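Local coordinates for signal recognition particle 54 kDa protein (PDB 7EPK), which is the 54 kDa protein of an archaeal signal recognition particle, joining a helical bundle, a P-loop GTPase-family domain and a signal-peptide-binding domain, at residues G187-G190 against A195-L198; L129-T134 against E141-L146. All blocks are in the same frame, centred on the assembly; numbering follows the deposited sequence.

Contact 1. Residues G187-G190 against A195-L198; sequences GRHG and ARLL
Leu-197 and His-189 make up most of this contact, in which the loop leading into a helix folds back on that helix's first turn. The His-189 side chain starts toward the helix, its CG anti to the backbone N (chi1 -164°), and this lays the imidazole beside Arg-196. One face of the ring receives the CB of Arg-196, which stands 3.6 Å from the centroid of the His-189 ring and 19° off its normal, a CH-pi contact made by the aliphatic root of the arginine. Farther out the Arg-196 chain bends away, and its guanidinium plane is almost perpendicular to the imidazole (84°), with the ring at the guanidinium edge. His-189 CB lies 4.0 Å from Leu-197 CB.

Leu-197 uses its two methyls separately, and both meet main chain. Its CD1 reaches Arg-188 N at 3.6 Å, while its CD2 approaches Gly-187 C at 3.5 Å. No hydrogen bond crosses between 187-190 and 195-198. Gly-187 closes an Asp-Thr-Ala-Gly sequence consistent with the G3 motif of SRP-family GTPases, and the contact packs the loop after it on the following helix. The His-189 ring also meets His-135 edge-to-face, and a backbone hydrogen bond joins Gly-187 to Gln-105. The loop runs from strand 180-184 of the central sheet to helix 194-208, whose Leu-198 leans on Phe-232 and Ser-235 of helix 225-235.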
loop_
_atom_site.group_PDB
_atom_site.type_symbol
_atom_site.label_atom_id
_atom_site.label_comp_id
_atom_site.label_asym_id
_atom_site.label_seq_id
_atom_site.Cartn_x
_atom_site.Cartn_y
_atom_site.Cartn_z
ATOM N N GLY A 187 -31.659 3.306 -6.001
ATOM C CA GLY A 187 -31.231 4.252 -4.950
ATOM C C GLY A 187 -32.365 5.133 -4.436
ATOM O O GLY A 187 -32.058 6.148 -3.753
ATOM N N ARG A 188 -33.615 4.782 -4.763
ATOM C CA ARG A 188 -34.853 5.496 -4.346
ATOM C C ARG A 188 -36.030 4.545 -4.564
ATOM O O ARG A 188 -36.039 3.888 -5.613
ATOM C CB ARG A 188 -35.055 6.797 -5.135
ATOM C CG ARG A 188 -35.861 7.854 -4.392
ATOM C CD ARG A 188 -36.147 9.095 -5.217
ATOM N NE ARG A 188 -34.952 9.727 -5.778
ATOM C CZ ARG A 188 -34.955 10.767 -6.620
ATOM N NH1 ARG A 188 -33.813 11.258 -7.079
ATOM N NH2 ARG A 188 -36.095 11.312 -7.010
ATOM N N HIS A 189 -36.952 4.461 -3.597
ATOM C CA HIS A 189 -38.177 3.622 -3.651
ATOM C C HIS A 189 -39.401 4.506 -3.933
ATOM O O HIS A 189 -40.161 4.792 -2.976
ATOM C CB HIS A 189 -38.320 2.813 -2.359
ATOM C CG HIS A 189 -39.283 1.685 -2.505
ATOM N ND1 HIS A 189 -38.875 0.414 -2.846
ATOM C CD2 HIS A 189 -40.628 1.632 -2.400
ATOM C CE1 HIS A 189 -39.925 -0.377 -2.919
ATOM N NE2 HIS A 189 -41.009 0.339 -2.648
ATOM N N GLY A 190 -39.579 4.913 -5.198
ATOM C CA GLY A 190 -40.694 5.761 -5.675
ATOM C C GLY A 190 -40.454 7.240 -5.406
ATOM O O GLY A 190 -39.502 7.809 -5.990
ATOM N N ALA A 195 -37.090 3.812 3.626
ATOM C CA ALA A 195 -37.201 2.662 4.550
ATOM C C ALA A 195 -37.831 1.493 3.812
ATOM O O ALA A 195 -37.819 0.379 4.368
ATOM C CB ALA A 195 -38.007 3.015 5.773
ATOM N N ARG A 196 -38.397 1.740 2.630
ATOM C CA ARG A 196 -38.864 0.636 1.751
ATOM C C ARG A 196 -37.650 0.178 0.930
ATOM O O ARG A 196 -37.444 -1.046 0.795
ATOM C CB ARG A 196 -40.081 1.058 0.920
ATOM C CG ARG A 196 -41.350 0.279 1.246
ATOM C CD ARG A 196 -42.031 0.760 2.520
ATOM N NE ARG A 196 -43.493 0.665 2.685
ATOM C CZ ARG A 196 -44.447 0.748 1.741
ATOM N NH1 ARG A 196 -44.174 0.914 0.453
ATOM N NH2 ARG A 196 -45.715 0.668 2.109
ATOM N N LEU A 197 -36.843 1.136 0.471
ATOM C CA LEU A 197 -35.519 0.912 -0.184
ATOM C C LEU A 197 -34.643 -0.017 0.677
ATOM O O LEU A 197 -34.103 -0.989 0.127
ATOM C CB LEU A 197 -34.836 2.268 -0.409
ATOM C CG LEU A 197 -33.603 2.250 -1.303
ATOM C CD1 LEU A 197 -33.969 1.866 -2.724
ATOM C CD2 LEU A 197 -32.902 3.593 -1.298
ATOM N N LEU A 198 -34.515 0.263 1.977
ATOM C CA LEU A 198 -33.717 -0.568 2.918
ATOM C C LEU A 198 -34.297 -1.979 2.940
ATOM O O LEU A 198 -33.516 -2.941 2.814
ATOM C CB LEU A 198 -33.704 0.054 4.321
ATOM C CG LEU A 198 -32.474 0.901 4.669
ATOM C CD1 LEU A 198 -31.933 1.655 3.457
ATOM C CD2 LEU A 198 -32.792 1.876 5.795
#

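Contact 2. Residues L129-T134 against E141-L146; sequences LVSSDT and EQLKRL
Leu-143 points from its helix toward the strand with CG anti to the backbone N (chi1 -162°), while Leu-129 comes to meet it with CG anti to its own carbonyl carbon (chi1 -76°); together these torsions bring the branched ends into contact. One Leu-143 methyl, CD1, packs against both methyls of the other leucine, 4.0 Å from Leu-129 CD1 and 4.1 Å from Leu-129 CD2. The second methyl lies at the peptide joining Val-130 to Ser-131: Leu-143 CD2 is 3.3 Å from Val-130 C and 3.5 Å from Ser-131 CB. A single buried leucine therefore does nearly all the work for the helix, with one branch on Leu-129 and the other on the Val-130/Ser-131 peptide and the Ser-131 CB.

No hydrogen bond links 129-134 to 141-146; the contact is van der Waals packing of leucine methyls on a leucine and on a peptide. The strand's backbone bonds to its neighbours in the sheet, Leu-129 and Ser-131 with Met-153 and Tyr-155, Val-130 with Asp-184. Around the pair, Leu-129 also touches Ala-113 and Ala-117 of helix 109-122, and Leu-143 touches Phe-154.

Strand 129-131 and helix 141-146 run nearly antiparallel (167°), their axes 8.4 Å apart at closest approach. Next to Leu-143, Gln-142 donates a hydrogen bond from NE2 to O1A of GDP, placing the helix beside the nucleotide. This is the packing of a beta-alpha-beta unit, here strand 127-131, helix 139-150 and strand 153-156, within the alpha/beta fold of a P-loop NTPase.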
loop_
_atom_site.group_PDB
_atom_site.type_symbol
_atom_site.label_atom_id
_atom_site.label_comp_id
_atom_site.label_asym_id
_atom_site.label_seq_id
_atom_site.Cartn_x
_atom_site.Cartn_y
_atom_site.Cartn_z
ATOM N N LEU A 129 -23.411 -8.478 -15.298
ATOM C CA LEU A 129 -24.196 -7.446 -14.550
ATOM C C LEU A 129 -25.673 -7.877 -14.473
ATOM O O LEU A 129 -26.124 -8.675 -15.308
ATOM C CB LEU A 129 -24.055 -6.079 -15.232
ATOM C CG LEU A 129 -22.717 -5.355 -15.007
ATOM C CD1 LEU A 129 -22.448 -4.305 -16.068
ATOM C CD2 LEU A 129 -22.669 -4.690 -13.650
ATOM N N VAL A 130 -26.408 -7.391 -13.482
ATOM C CA VAL A 130 -27.850 -7.696 -13.256
ATOM C C VAL A 130 -28.568 -6.383 -12.948
ATOM O O VAL A 130 -28.200 -5.737 -11.928
ATOM C CB VAL A 130 -28.016 -8.677 -12.089
ATOM C CG1 VAL A 130 -29.462 -8.814 -11.650
ATOM C CG2 VAL A 130 -27.413 -10.035 -12.394
ATOM N N SER A 131 -29.560 -5.999 -13.758
ATOM C CA SER A 131 -30.441 -4.827 -13.482
ATOM C C SER A 131 -31.605 -5.270 -12.582
ATOM O O SER A 131 -32.542 -5.925 -13.077
ATOM C CB SER A 131 -30.930 -4.145 -14.751
ATOM O OG SER A 131 -31.633 -2.938 -14.450
ATOM N N SER A 132 -31.530 -4.950 -11.290
ATOM C CA SER A 132 -32.616 -5.180 -10.305
ATOM C C SER A 132 -33.449 -3.902 -10.168
ATOM O O SER A 132 -34.609 -4.021 -9.714
ATOM C CB SER A 132 -32.074 -5.606 -8.966
ATOM O OG SER A 132 -31.798 -4.464 -8.150
ATOM N N ASP A 133 -32.865 -2.735 -10.484
ATOM C CA ASP A 133 -33.517 -1.411 -10.310
ATOM C C ASP A 133 -34.824 -1.428 -11.100
ATOM O O ASP A 133 -34.787 -1.753 -12.294
ATOM C CB ASP A 133 -32.626 -0.257 -10.762
ATOM C CG ASP A 133 -33.175 1.134 -10.472
ATOM O OD1 ASP A 133 -34.291 1.225 -9.878
ATOM O OD2 ASP A 133 -32.461 2.133 -10.833
ATOM N N THR A 134 -35.923 -1.101 -10.421
ATOM C CA THR A 134 -37.329 -1.273 -10.872
ATOM C C THR A 134 -38.009 0.102 -10.976
ATOM O O THR A 134 -38.943 0.208 -11.785
ATOM C CB THR A 134 -37.990 -2.282 -9.919
ATOM O OG1 THR A 134 -38.075 -3.512 -10.642
ATOM C CG2 THR A 134 -39.341 -1.871 -9.371
ATOM N N GLU A 141 -31.892 -0.237 -19.449
ATOM C CA GLU A 141 -31.250 0.141 -20.736
ATOM C C GLU A 141 -29.852 0.684 -20.427
ATOM O O GLU A 141 -28.902 0.268 -21.133
ATOM C CB GLU A 141 -32.117 1.136 -21.516
ATOM C CG GLU A 141 -33.473 0.583 -21.931
ATOM C CD GLU A 141 -34.560 0.722 -20.875
ATOM O OE1 GLU A 141 -34.636 -0.130 -19.974
ATOM O OE2 GLU A 141 -35.330 1.691 -20.952
ATOM N N GLN A 142 -29.756 1.547 -19.404
ATOM C CA GLN A 142 -28.494 2.122 -18.866
ATOM C C GLN A 142 -27.485 0.991 -18.621
ATOM O O GLN A 142 -26.385 0.997 -19.255
ATOM C CB GLN A 142 -28.789 2.900 -17.577
ATOM C CG GLN A 142 -27.709 3.906 -17.192
ATOM C CD GLN A 142 -28.050 4.660 -15.927
ATOM O OE1 GLN A 142 -29.157 4.568 -15.396
ATOM N NE2 GLN A 142 -27.093 5.431 -15.440
ATOM N N LEU A 143 -27.837 0.050 -17.746
ATOM C CA LEU A 143 -26.955 -1.090 -17.387
ATOM C C LEU A 143 -26.633 -1.902 -18.656
ATOM O O LEU A 143 -25.433 -2.221 -18.872
ATOM C CB LEU A 143 -27.638 -1.919 -16.289
ATOM C CG LEU A 143 -26.725 -2.862 -15.513
ATOM C CD1 LEU A 143 -25.535 -2.116 -14.910
ATOM C CD2 LEU A 143 -27.495 -3.608 -14.429
ATOM N N LYS A 144 -27.649 -2.164 -19.492
ATOM C CA LYS A 144 -27.526 -2.852 -20.808
ATOM C C LYS A 144 -26.337 -2.273 -21.595
ATOM O O LYS A 144 -25.439 -3.058 -21.964
ATOM C CB LYS A 144 -28.823 -2.726 -21.615
ATOM C CG LYS A 144 -29.421 -4.051 -22.077
ATOM C CD LYS A 144 -28.603 -4.786 -23.115
ATOM C CE LYS A 144 -29.159 -6.159 -23.437
ATOM N NZ LYS A 144 -28.244 -6.916 -24.327
ATOM N N ARG A 145 -26.342 -0.957 -21.846
ATOM C CA ARG A 145 -25.279 -0.217 -22.583
ATOM C C ARG A 145 -23.916 -0.580 -21.982
ATOM O O ARG A 145 -23.091 -1.187 -22.710
ATOM C CB ARG A 145 -25.505 1.300 -22.510
ATOM C CG ARG A 145 -26.173 1.918 -23.734
ATOM C CD ARG A 145 -27.355 2.807 -23.366
ATOM N NE ARG A 145 -27.068 3.697 -22.243
ATOM C CZ ARG A 145 -27.973 4.386 -21.542
ATOM N NH1 ARG A 145 -27.567 5.166 -20.547
ATOM N NH2 ARG A 145 -29.264 4.294 -21.833
ATOM N N LEU A 146 -23.718 -0.248 -20.698
ATOM C CA LEU A 146 -22.424 -0.390 -19.967
ATOM C C LEU A 146 -21.937 -1.847 -20.015
ATOM O O LEU A 146 -20.714 -2.033 -20.062
ATOM C CB LEU A 146 -22.582 0.089 -18.516
ATOM C CG LEU A 146 -22.766 1.594 -18.335
ATOM C CD1 LEU A 146 -23.160 1.933 -16.907
ATOM C CD2 LEU A 146 -21.498 2.333 -18.725
#

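How the contacts relate
Contact 2 is core and contact 1 lies nearer the surface: every touching residue of 129-134 against 141-146 is buried, whereas 187-190 against 195-198 mixes buried and exposed residues. In both, a helical leucine sets a methyl on main chain, but contact 2 adds a leucine pair and contact 1 an imidazole on the root of an arginine. They share no helix or strand, but strand 127-131, part of contact 2, is the sheet neighbour of strand 180-184, which leads into the loop of contact 1. Their centres are about 17 Å apart and their nearest atoms about 5 Å. Both border the nucleotide region, contact 2 through the GDP-bonded Gln-142 and contact 1 through Gly-187, close to GDP and magnesium.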